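Local coordinates for protein alanine glyoxylate transaminase (Thermococcus litoralis, PDB 2ZC0) that probably transfers the amino group of alanine to glyoxylate with the help of pyridoxal phosphate, as a homodimeric aminotransferase of the fold-related pyridoxal-phosphate family, at residues A[55-58]-A[59-63]; A[78-81]-A[82-86]; A[48-51]-A[52-56]; A[339-342]-A[343-347]; A[154-158]-A[159-163]. All coordinates share one frame; numbering follows the deposited sequence.

Interaction 1 (A[55-58]-A[59-63]); sequences GEIA and KEVLE
The carboxylates of Glu56 and Glu60 are turned almost square to each other, their planes 85° apart, and OE2 of Glu56 lies 3.3 Å from OE1 of Glu60. Both atoms are acceptors, so this pair brings like charges together rather than a bond. Over its plane the Glu56 carboxylate carries the ammonium of Lys59: NZ stands 2.6 Å from OE1 of Glu56 in a salt bridge, approaching 51° out of the carboxylate plane. The lysine chain runs beside that of Glu56 in the same direction; CG is anti to the backbone N (chi1 -168°), and bends at the next two torsions carry the amine back along the helix. The cation partner of Glu60 is Arg293, which its OE2 meets in a salt bridge. Beneath these polar ends the helix 51-64 is held by regular i to i+4 bonds, such as Val61 N to Ile57 O at 2.8 Å. On another face CD1 of Ile57 and CG2 of Val61 meet at 3.3 Å, tighter than usual for two carbons, and these side chains pack on helix 281-292. Leu62 and Ala58 also pack on the second subunit, placing this helix at the dimer interface. With Lys59 beside Glu56 and Arg293 beside Glu60, each glutamate has a cation close by, which probably offsets much of the repulsion between the two carboxylates.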
# COMPACT_ATOMS: atom_id res chain seq x y z
N GLY A 55 -27.70 31.60 -16.64
CA GLY A 55 -26.81 32.56 -17.25
C GLY A 55 -26.86 33.90 -16.53
O GLY A 55 -25.81 34.39 -16.12
N GLU A 56 -28.04 34.48 -16.36
CA GLU A 56 -28.12 35.78 -15.68
C GLU A 56 -27.70 35.69 -14.22
O GLU A 56 -27.11 36.64 -13.70
CB GLU A 56 -29.54 36.41 -15.79
CG GLU A 56 -29.65 37.60 -16.80
CD GLU A 56 -29.57 39.00 -16.16
OE1 GLU A 56 -29.25 39.99 -16.89
OE2 GLU A 56 -29.84 39.12 -14.93
N ILE A 57 -27.98 34.57 -13.54
CA ILE A 57 -27.55 34.47 -12.14
C ILE A 57 -26.02 34.38 -12.10
O ILE A 57 -25.38 34.94 -11.21
CB ILE A 57 -28.20 33.25 -11.42
CG1 ILE A 57 -27.15 32.21 -11.05
CG2 ILE A 57 -29.26 32.64 -12.28
CD1 ILE A 57 -26.57 32.42 -9.68
N ALA A 58 -25.44 33.71 -13.09
CA ALA A 58 -23.99 33.58 -13.18
C ALA A 58 -23.38 34.97 -13.36
O ALA A 58 -22.40 35.33 -12.70
CB ALA A 58 -23.61 32.68 -14.35
N LYS A 59 -23.97 35.77 -14.25
CA LYS A 59 -23.50 37.13 -14.50
C LYS A 59 -23.63 37.98 -13.25
O LYS A 59 -22.70 38.72 -12.88
CB LYS A 59 -24.30 37.77 -15.63
CG LYS A 59 -23.71 39.08 -16.16
CD LYS A 59 -24.78 40.11 -16.48
CE LYS A 59 -25.81 39.59 -17.47
NZ LYS A 59 -26.88 40.61 -17.70
N GLU A 60 -24.79 37.89 -12.60
CA GLU A 60 -25.09 38.63 -11.38
C GLU A 60 -24.07 38.31 -10.30
O GLU A 60 -23.44 39.20 -9.72
CB GLU A 60 -26.50 38.29 -10.88
CG GLU A 60 -27.66 38.89 -11.68
CD GLU A 60 -29.02 38.35 -11.23
OE1 GLU A 60 -30.07 38.91 -11.66
OE2 GLU A 60 -29.05 37.37 -10.45
N VAL A 61 -23.91 37.02 -10.03
CA VAL A 61 -22.97 36.54 -9.02
C VAL A 61 -21.55 37.06 -9.26
O VAL A 61 -20.90 37.54 -8.33
CB VAL A 61 -22.95 35.00 -8.98
CG1 VAL A 61 -21.79 34.52 -8.12
CG2 VAL A 61 -24.26 34.47 -8.41
N LEU A 62 -21.07 36.96 -10.49
CA LEU A 62 -19.71 37.40 -10.81
C LEU A 62 -19.45 38.90 -10.64
O LEU A 62 -18.42 39.30 -10.09
CB LEU A 62 -19.33 36.96 -12.23
CG LEU A 62 -18.99 35.47 -12.32
CD1 LEU A 62 -19.15 34.95 -13.75
CD2 LEU A 62 -17.56 35.27 -11.81
N GLU A 63 -20.38 39.72 -11.11
CA GLU A 63 -20.19 41.16 -11.00
C GLU A 63 -20.44 41.71 -9.59
O GLU A 63 -19.79 42.67 -9.17
CB GLU A 63 -21.08 41.89 -12.02
CG GLU A 63 -22.57 41.69 -11.82
CD GLU A 63 -23.41 42.32 -12.92
OE1 GLU A 63 -24.66 42.28 -12.81
OE2 GLU A 63 -22.83 42.85 -13.90

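Interaction 2 (A[78-81]-A[82-86]); sequences PELR and EELAA
The first turns of helix 78-91 make this contact, an i to i+4 helical pairing in which residues 78-81 supply the carbonyls and residues 82-85 the amides. Four backbone bonds define it; the shortest joins Leu84 N to Leu80 O at 2.8 Å, and Glu82 N reaches Pro78 O at 3.0 Å. Along one side Leu80 and Leu84, one turn apart, pack obliquely. CD2 of Leu80 lies 3.5 Å from CD1 of Leu84 and equally near its CG. Leu84 continues onto Ile101 and Ile103 of strand 101-104, at the edge of the large mixed sheet within the chain, while Leu80 faces Gln284 of helix 281-292; the pair thus sits between strand 101-104 and helix 281-292. Glu82 lies back along the first turn, its chain extended beyond CG, and CG comes 3.3 Å from Pro78 O. Arg81 folds back in the same direction, bent at chi2 (143°) and again at chi3, and its NH2 donates a hydrogen bond to Gly76 O just before the helix. Its guanidinium thereby covers the start of the helix, with Pro78 CA 3.5 Å above one face, displaced toward the rim of the group.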
# COMPACT_ATOMS: atom_id res chain seq x y z
N PRO A 78 -20.20 28.53 3.46
CA PRO A 78 -21.22 28.27 4.49
C PRO A 78 -22.67 28.43 4.02
O PRO A 78 -23.54 27.65 4.41
CB PRO A 78 -20.86 29.27 5.59
CG PRO A 78 -19.38 29.47 5.41
CD PRO A 78 -19.23 29.54 3.92
N GLU A 79 -22.94 29.44 3.20
CA GLU A 79 -24.31 29.67 2.72
C GLU A 79 -24.85 28.46 1.96
O GLU A 79 -25.98 28.04 2.18
CB GLU A 79 -24.37 30.91 1.80
CG GLU A 79 -23.66 32.16 2.31
CD GLU A 79 -22.15 32.00 2.38
OE1 GLU A 79 -21.59 31.36 1.46
OE2 GLU A 79 -21.53 32.51 3.33
N LEU A 80 -24.03 27.90 1.07
CA LEU A 80 -24.42 26.73 0.28
C LEU A 80 -24.70 25.53 1.18
O LEU A 80 -25.69 24.82 1.00
CB LEU A 80 -23.31 26.36 -0.72
CG LEU A 80 -23.74 25.93 -2.13
CD1 LEU A 80 -22.56 25.35 -2.87
CD2 LEU A 80 -24.86 24.91 -2.05
N ARG A 81 -23.82 25.29 2.14
CA ARG A 81 -24.00 24.18 3.05
C ARG A 81 -25.33 24.33 3.81
O ARG A 81 -26.05 23.36 4.00
CB ARG A 81 -22.81 24.09 4.03
CG ARG A 81 -21.57 23.37 3.46
CD ARG A 81 -20.28 24.03 3.94
NE ARG A 81 -20.33 24.33 5.37
CZ ARG A 81 -19.58 25.24 5.98
NH1 ARG A 81 -19.71 25.43 7.28
NH2 ARG A 81 -18.71 25.96 5.29
N GLU A 82 -25.64 25.55 4.23
CA GLU A 82 -26.90 25.79 4.94
C GLU A 82 -28.09 25.59 4.01
O GLU A 82 -29.07 24.93 4.39
CB GLU A 82 -26.91 27.21 5.54
CG GLU A 82 -25.95 27.37 6.71
CD GLU A 82 -25.73 28.82 7.12
OE1 GLU A 82 -25.06 29.05 8.15
OE2 GLU A 82 -26.22 29.72 6.41
N GLU A 83 -28.02 26.12 2.80
CA GLU A 83 -29.13 25.96 1.86
C GLU A 83 -29.35 24.49 1.49
O GLU A 83 -30.49 24.06 1.37
CB GLU A 83 -28.89 26.79 0.60
CG GLU A 83 -29.28 28.25 0.76
CD GLU A 83 -30.78 28.43 0.96
OE1 GLU A 83 -31.17 29.36 1.71
OE2 GLU A 83 -31.57 27.66 0.37
N LEU A 84 -28.27 23.74 1.32
CA LEU A 84 -28.36 22.32 0.98
C LEU A 84 -28.99 21.54 2.12
O LEU A 84 -29.74 20.58 1.91
CB LEU A 84 -26.98 21.74 0.68
CG LEU A 84 -26.44 22.08 -0.70
CD1 LEU A 84 -25.00 21.62 -0.84
CD2 LEU A 84 -27.34 21.41 -1.75
N ALA A 85 -28.67 21.95 3.34
CA ALA A 85 -29.21 21.29 4.52
C ALA A 85 -30.73 21.45 4.54
O ALA A 85 -31.46 20.51 4.83
CB ALA A 85 -28.59 21.88 5.77
N ALA A 86 -31.21 22.66 4.23
CA ALA A 86 -32.64 22.97 4.20
C ALA A 86 -33.27 22.28 3.00
O ALA A 86 -34.38 21.76 3.08
CB ALA A 86 -32.85 24.48 4.10

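Interaction 3 (A[48-51]-A[52-56]); sequences LIPR and AVLGE
Ile49 and Leu54 meet across the start of helix 51-64, their side chains set at a slant so that one methyl of each does the touching: CG2 of Ile49 is 3.6 Å from CD1 of Leu54. The isoleucine presents that branch because CG2 is anti to its backbone N, with CG1 anti to the carbonyl carbon (chi1 -71°). Pro50, the N-cap residue and the centre of an inverse gamma turn, lies between them in sequence, and its CB rests 3.6 Å from CB of Val53. Its carbonyl starts the helix: Leu54 N donates to Pro50 O over 2.7 Å, and Gly55 N bonds Arg51 O next. With Leu54 CG 3.4 Å from Pro50 O, the leucine side chain leans over the same carbonyl. An alanine in place of Leu54 is likely to leave Ile49 CG2 without its partner methyl and to open a gap toward Ile286 and Tyr290. Arg51 NH1 bonds Glu63 O, and NE weakly Leu62 O, both of the second subunit. Leu54 meanwhile packs on helix 281-292 and Val53 on Tyr295 and Tyr299 of helix 295-322, so this helix start lies between those two helices and the partner subunit.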
# COMPACT_ATOMS: atom_id res chain seq x y z
N LEU A 48 -33.84 21.31 -20.93
CA LEU A 48 -34.77 21.23 -19.81
C LEU A 48 -34.19 21.96 -18.61
O LEU A 48 -34.83 22.10 -17.57
CB LEU A 48 -35.09 19.77 -19.45
CG LEU A 48 -35.87 18.96 -20.50
CD1 LEU A 48 -36.22 17.59 -19.95
CD2 LEU A 48 -37.15 19.72 -20.87
N ILE A 49 -32.96 22.44 -18.77
CA ILE A 49 -32.29 23.19 -17.72
C ILE A 49 -32.42 24.66 -18.09
O ILE A 49 -32.25 25.04 -19.25
CB ILE A 49 -30.80 22.79 -17.63
CG1 ILE A 49 -30.70 21.37 -17.05
CG2 ILE A 49 -30.02 23.81 -16.79
CD1 ILE A 49 -29.29 20.81 -16.99
N PRO A 50 -32.76 25.51 -17.12
CA PRO A 50 -32.93 26.95 -17.36
C PRO A 50 -31.60 27.63 -17.63
O PRO A 50 -31.16 28.48 -16.85
CB PRO A 50 -33.60 27.43 -16.08
CG PRO A 50 -33.00 26.54 -15.03
CD PRO A 50 -33.01 25.18 -15.70
N ARG A 51 -30.95 27.27 -18.74
CA ARG A 51 -29.66 27.86 -19.07
C ARG A 51 -29.76 29.37 -19.02
O ARG A 51 -28.98 30.03 -18.33
CB ARG A 51 -29.20 27.42 -20.46
CG ARG A 51 -28.99 25.91 -20.58
CD ARG A 51 -27.80 25.55 -21.47
NE ARG A 51 -27.84 26.18 -22.79
CZ ARG A 51 -28.68 25.84 -23.77
NH1 ARG A 51 -28.62 26.48 -24.93
NH2 ARG A 51 -29.56 24.86 -23.59
N ALA A 52 -30.73 29.90 -19.75
CA ALA A 52 -30.95 31.34 -19.79
C ALA A 52 -30.97 31.91 -18.38
O ALA A 52 -30.30 32.90 -18.09
CB ALA A 52 -32.25 31.64 -20.50
N VAL A 53 -31.74 31.27 -17.50
CA VAL A 53 -31.84 31.70 -16.11
C VAL A 53 -30.50 31.60 -15.39
O VAL A 53 -30.08 32.56 -14.76
CB VAL A 53 -32.86 30.84 -15.33
CG1 VAL A 53 -32.87 31.25 -13.86
CG2 VAL A 53 -34.25 31.00 -15.92
N LEU A 54 -29.86 30.44 -15.49
CA LEU A 54 -28.55 30.22 -14.85
C LEU A 54 -27.54 31.23 -15.37
O LEU A 54 -26.63 31.64 -14.65
CB LEU A 54 -28.05 28.81 -15.13
CG LEU A 54 -28.85 27.64 -14.57
CD1 LEU A 54 -28.15 26.34 -14.95
CD2 LEU A 54 -28.98 27.77 -13.05
N GLY A 55 -27.70 31.60 -16.64
CA GLY A 55 -26.81 32.56 -17.25
C GLY A 55 -26.86 33.90 -16.53
O GLY A 55 -25.81 34.39 -16.12
N GLU A 56 -28.04 34.48 -16.36
CA GLU A 56 -28.12 35.78 -15.68
C GLU A 56 -27.70 35.69 -14.22
O GLU A 56 -27.11 36.64 -13.70
CB GLU A 56 -29.54 36.41 -15.79
CG GLU A 56 -29.65 37.60 -16.80
CD GLU A 56 -29.57 39.00 -16.16
OE1 GLU A 56 -29.25 39.99 -16.89
OE2 GLU A 56 -29.84 39.12 -14.93

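Interaction 4 (A[339-342]-A[343-347]); sequences FFLP and EGADG
Pro342 O accepts the bond that closes this turn: Ala345 N donates to it at 3.0 Å with an N-H...O angle of 159°. The bond defines a type II beta turn from Pro342 to Ala345, with Glu343 and Gly344 at its corners. Gly344 has phi/psi of 96/-20°, angles at which a beta carbon would collide with Glu343 O, which suits glycine at this corner of a type II turn. The methyl of Ala345 lies inside the bend, CB 3.2 Å from Pro342 O and 3.8 Å from CB of Leu341, with CD of the Pro342 ring 4.2 Å from the same methyl. Leu341, its CG anti to the carbonyl carbon, extends further: CD2 comes 3.9 Å from Asp346 O and 4.1 Å from Gly347 CA, so the leucine reaches from the turn's last residue to the start of the helix. Leu341 also packs on Ile378 of strand 377-381, while Pro342 and Ala345 pack on Phe405. Asp346 then stands at the N-cap of helix 347-357, OD2 bonding the backbone N of Ser349, and OD1 forms a salt bridge with Lys375. The segment is a strand-to-helix connection: strand 336-340, paired antiparallel with 377-381, is followed by a tight type II turn and a side-chain-capped helix start.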
# COMPACT_ATOMS: atom_id res chain seq x y z
N PHE A 339 -31.68 -2.47 -21.23
CA PHE A 339 -32.27 -3.32 -22.26
C PHE A 339 -31.44 -4.59 -22.33
O PHE A 339 -30.22 -4.56 -22.18
CB PHE A 339 -32.20 -2.61 -23.61
CG PHE A 339 -32.79 -3.40 -24.74
CD1 PHE A 339 -34.17 -3.44 -24.93
CD2 PHE A 339 -31.97 -4.11 -25.61
CE1 PHE A 339 -34.72 -4.16 -25.98
CE2 PHE A 339 -32.52 -4.84 -26.66
CZ PHE A 339 -33.89 -4.86 -26.85
N PHE A 340 -32.10 -5.72 -22.56
CA PHE A 340 -31.40 -6.99 -22.63
C PHE A 340 -31.58 -7.66 -23.98
O PHE A 340 -32.70 -7.76 -24.49
CB PHE A 340 -31.89 -7.92 -21.53
CG PHE A 340 -31.50 -7.49 -20.15
CD1 PHE A 340 -30.30 -7.92 -19.59
CD2 PHE A 340 -32.32 -6.65 -19.40
CE1 PHE A 340 -29.93 -7.52 -18.31
CE2 PHE A 340 -31.96 -6.25 -18.12
CZ PHE A 340 -30.76 -6.69 -17.58
N LEU A 341 -30.47 -8.10 -24.56
CA LEU A 341 -30.48 -8.82 -25.82
C LEU A 341 -30.76 -10.26 -25.41
O LEU A 341 -30.85 -10.55 -24.21
CB LEU A 341 -29.10 -8.73 -26.49
CG LEU A 341 -28.80 -7.60 -27.49
CD1 LEU A 341 -29.39 -6.29 -27.04
CD2 LEU A 341 -27.29 -7.49 -27.65
N PRO A 342 -30.94 -11.18 -26.37
CA PRO A 342 -31.20 -12.57 -26.01
C PRO A 342 -30.00 -13.11 -25.24
O PRO A 342 -28.87 -12.68 -25.47
CB PRO A 342 -31.39 -13.25 -27.36
CG PRO A 342 -31.99 -12.17 -28.18
CD PRO A 342 -31.13 -10.98 -27.82
N GLU A 343 -30.24 -14.04 -24.33
CA GLU A 343 -29.15 -14.61 -23.55
C GLU A 343 -28.05 -15.14 -24.47
O GLU A 343 -28.33 -15.80 -25.47
CB GLU A 343 -29.68 -15.74 -22.65
CG GLU A 343 -30.75 -16.60 -23.30
CD GLU A 343 -32.11 -16.47 -22.62
OE1 GLU A 343 -32.41 -15.38 -22.08
OE2 GLU A 343 -32.90 -17.45 -22.65
N GLY A 344 -26.80 -14.82 -24.14
CA GLY A 344 -25.68 -15.27 -24.95
C GLY A 344 -25.20 -14.27 -25.98
O GLY A 344 -24.07 -14.37 -26.47
N ALA A 345 -26.05 -13.30 -26.32
CA ALA A 345 -25.71 -12.28 -27.31
C ALA A 345 -24.71 -11.27 -26.75
O ALA A 345 -24.84 -10.82 -25.61
CB ALA A 345 -26.98 -11.56 -27.75
N ASP A 346 -23.72 -10.91 -27.57
CA ASP A 346 -22.68 -9.96 -27.17
C ASP A 346 -23.18 -8.51 -27.24
O ASP A 346 -23.50 -8.01 -28.32
CB ASP A 346 -21.44 -10.11 -28.06
CG ASP A 346 -20.31 -9.18 -27.66
OD1 ASP A 346 -19.41 -9.62 -26.92
OD2 ASP A 346 -20.33 -8.00 -28.07
N GLY A 347 -23.21 -7.84 -26.09
CA GLY A 347 -23.69 -6.47 -26.06
C GLY A 347 -22.72 -5.39 -26.51
O GLY A 347 -23.16 -4.36 -27.02

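Interaction 5 (A[154-158]-A[159-163]); sequences DGMRV and DLLEE
Arg157 grips the carboxylate of Asp159 side-on with two nitrogens, NE to OD1 at 3.0 Å and NH1 to OD2 at 2.8 Å. Each oxygen uses its syn lone pair, and the guanidinium and carboxylate planes differ by 22°, but both oxygens are tilted out of the guanidinium plane, the one at NH1 by 32°, so the salt bridge is skewed and its bonds bent. Asp159 reaches back because its CG sits between the backbone N and the carbonyl carbon (chi1 56°). Arg157 is also the N-cap residue and the centre of an inverse gamma turn, and its O accepts Leu161 N at 3.0 Å and, weakly, Leu160 N. A leucine in place of Arg157 would probably leave the Asp159 carboxylate without its cation and free to turn. A water donates to OE2 of Glu162 at 2.8 Å and weakly to Val158 O; OE1 of that glutamate is held by Tyr207 and Lys206. CD1 of Leu160 lies over one guanidinium face, offset toward the rim, 3.6 Å from NH2 of Arg157. Further in, SD of Met156 meets CG of Leu161 at 3.4 Å, the two side chains crossing at a slant. The Met156 side chain also packs on Ile126 of strand 124-129 and Val149 of strand 145-152, while Leu161 and Val158 face Leu200 and Ile203 of helix 194-207; thus helix 158-170 begins against both sheet and helix.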
# COMPACT_ATOMS: atom_id res chain seq x y z
N ASP A 154 -36.65 -4.47 -7.55
CA ASP A 154 -36.77 -3.94 -6.20
C ASP A 154 -35.41 -3.61 -5.59
O ASP A 154 -35.28 -3.47 -4.37
CB ASP A 154 -37.53 -4.92 -5.30
CG ASP A 154 -39.02 -4.73 -5.38
OD1 ASP A 154 -39.43 -3.57 -5.56
OD2 ASP A 154 -39.78 -5.73 -5.26
N GLY A 155 -34.41 -3.49 -6.45
CA GLY A 155 -33.07 -3.16 -5.98
C GLY A 155 -32.27 -4.36 -5.53
O GLY A 155 -32.62 -5.51 -5.85
N MET A 156 -31.20 -4.10 -4.78
CA MET A 156 -30.34 -5.17 -4.28
C MET A 156 -31.14 -6.25 -3.56
O MET A 156 -32.09 -5.96 -2.84
CB MET A 156 -29.29 -4.59 -3.30
CG MET A 156 -28.29 -5.62 -2.79
SD MET A 156 -27.14 -5.07 -1.47
CE MET A 156 -26.32 -3.67 -2.27
N ARG A 157 -30.75 -7.51 -3.77
CA ARG A 157 -31.38 -8.65 -3.13
C ARG A 157 -30.72 -8.76 -1.74
O ARG A 157 -29.74 -9.50 -1.56
CB ARG A 157 -31.13 -9.94 -3.93
CG ARG A 157 -32.02 -10.11 -5.17
CD ARG A 157 -33.46 -10.43 -4.76
NE ARG A 157 -33.53 -11.65 -3.97
CZ ARG A 157 -33.28 -12.86 -4.45
NH1 ARG A 157 -33.35 -13.92 -3.65
NH2 ARG A 157 -32.99 -13.01 -5.74
N VAL A 158 -31.27 -8.02 -0.78
CA VAL A 158 -30.73 -8.00 0.58
C VAL A 158 -30.51 -9.39 1.18
O VAL A 158 -29.57 -9.59 1.97
CB VAL A 158 -31.64 -7.15 1.51
CG1 VAL A 158 -31.02 -7.04 2.88
CG2 VAL A 158 -31.84 -5.76 0.90
N ASP A 159 -31.34 -10.36 0.83
CA ASP A 159 -31.15 -11.70 1.37
C ASP A 159 -29.84 -12.29 0.83
O ASP A 159 -29.09 -12.96 1.55
CB ASP A 159 -32.32 -12.61 1.01
CG ASP A 159 -32.56 -12.69 -0.48
OD1 ASP A 159 -32.84 -11.64 -1.10
OD2 ASP A 159 -32.45 -13.80 -1.04
N LEU A 160 -29.56 -12.03 -0.44
CA LEU A 160 -28.33 -12.53 -1.04
C LEU A 160 -27.15 -11.73 -0.48
O LEU A 160 -26.01 -12.19 -0.48
CB LEU A 160 -28.41 -12.42 -2.57
CG LEU A 160 -29.41 -13.39 -3.22
CD1 LEU A 160 -29.49 -13.12 -4.72
CD2 LEU A 160 -28.98 -14.84 -2.97
N LEU A 161 -27.44 -10.53 0.01
CA LEU A 161 -26.42 -9.67 0.60
C LEU A 161 -25.82 -10.36 1.83
O LEU A 161 -24.59 -10.47 1.96
CB LEU A 161 -27.03 -8.33 1.02
CG LEU A 161 -26.16 -7.07 1.13
CD1 LEU A 161 -26.80 -6.14 2.15
CD2 LEU A 161 -24.72 -7.41 1.53
N GLU A 162 -26.68 -10.83 2.74
CA GLU A 162 -26.23 -11.48 3.97
C GLU A 162 -25.51 -12.80 3.72
O GLU A 162 -24.63 -13.19 4.49
CB GLU A 162 -27.40 -11.73 4.93
CG GLU A 162 -26.94 -12.40 6.23
CD GLU A 162 -27.98 -12.38 7.33
OE1 GLU A 162 -27.60 -12.58 8.50
OE2 GLU A 162 -29.18 -12.16 7.03
N GLU A 163 -25.91 -13.49 2.66
CA GLU A 163 -25.28 -14.75 2.31
C GLU A 163 -23.89 -14.43 1.79
O GLU A 163 -22.94 -15.14 2.07
CB GLU A 163 -26.07 -15.50 1.24
CG GLU A 163 -25.48 -16.87 0.92
CD GLU A 163 -25.22 -17.71 2.17
OE1 GLU A 163 -26.18 -17.92 2.96
OE2 GLU A 163 -24.07 -18.17 2.37
O HOH W 1 -30.69 -11.29 4.81

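Overall arrangement
In chain order the contacts run interaction 3, interaction 1, interaction 2, interaction 5, interaction 4. Interactions 3 and 1 share Gly55 and Glu56 on helix 51-64, with centres 11 Å apart, and both touch the second subunit. Interaction 2, on the next helix 78-91, is centred 19 Å from interaction 1; helix 281-292 packs on all three. Interactions 4 and 5 lie farther off, centres 24 Å from each other and 48 and 47 Å from interaction 1, on the opposite side of the chain's centre from it. Interaction 2 packs on strand 101-104 and interaction 5 contains strand 155-156, the two outermost strands of the mixed sheet within the chain, whereas interaction 4 leads out of strand 336-340. Two contacts therefore belong to the dimer interface, while three are packing within the subunit.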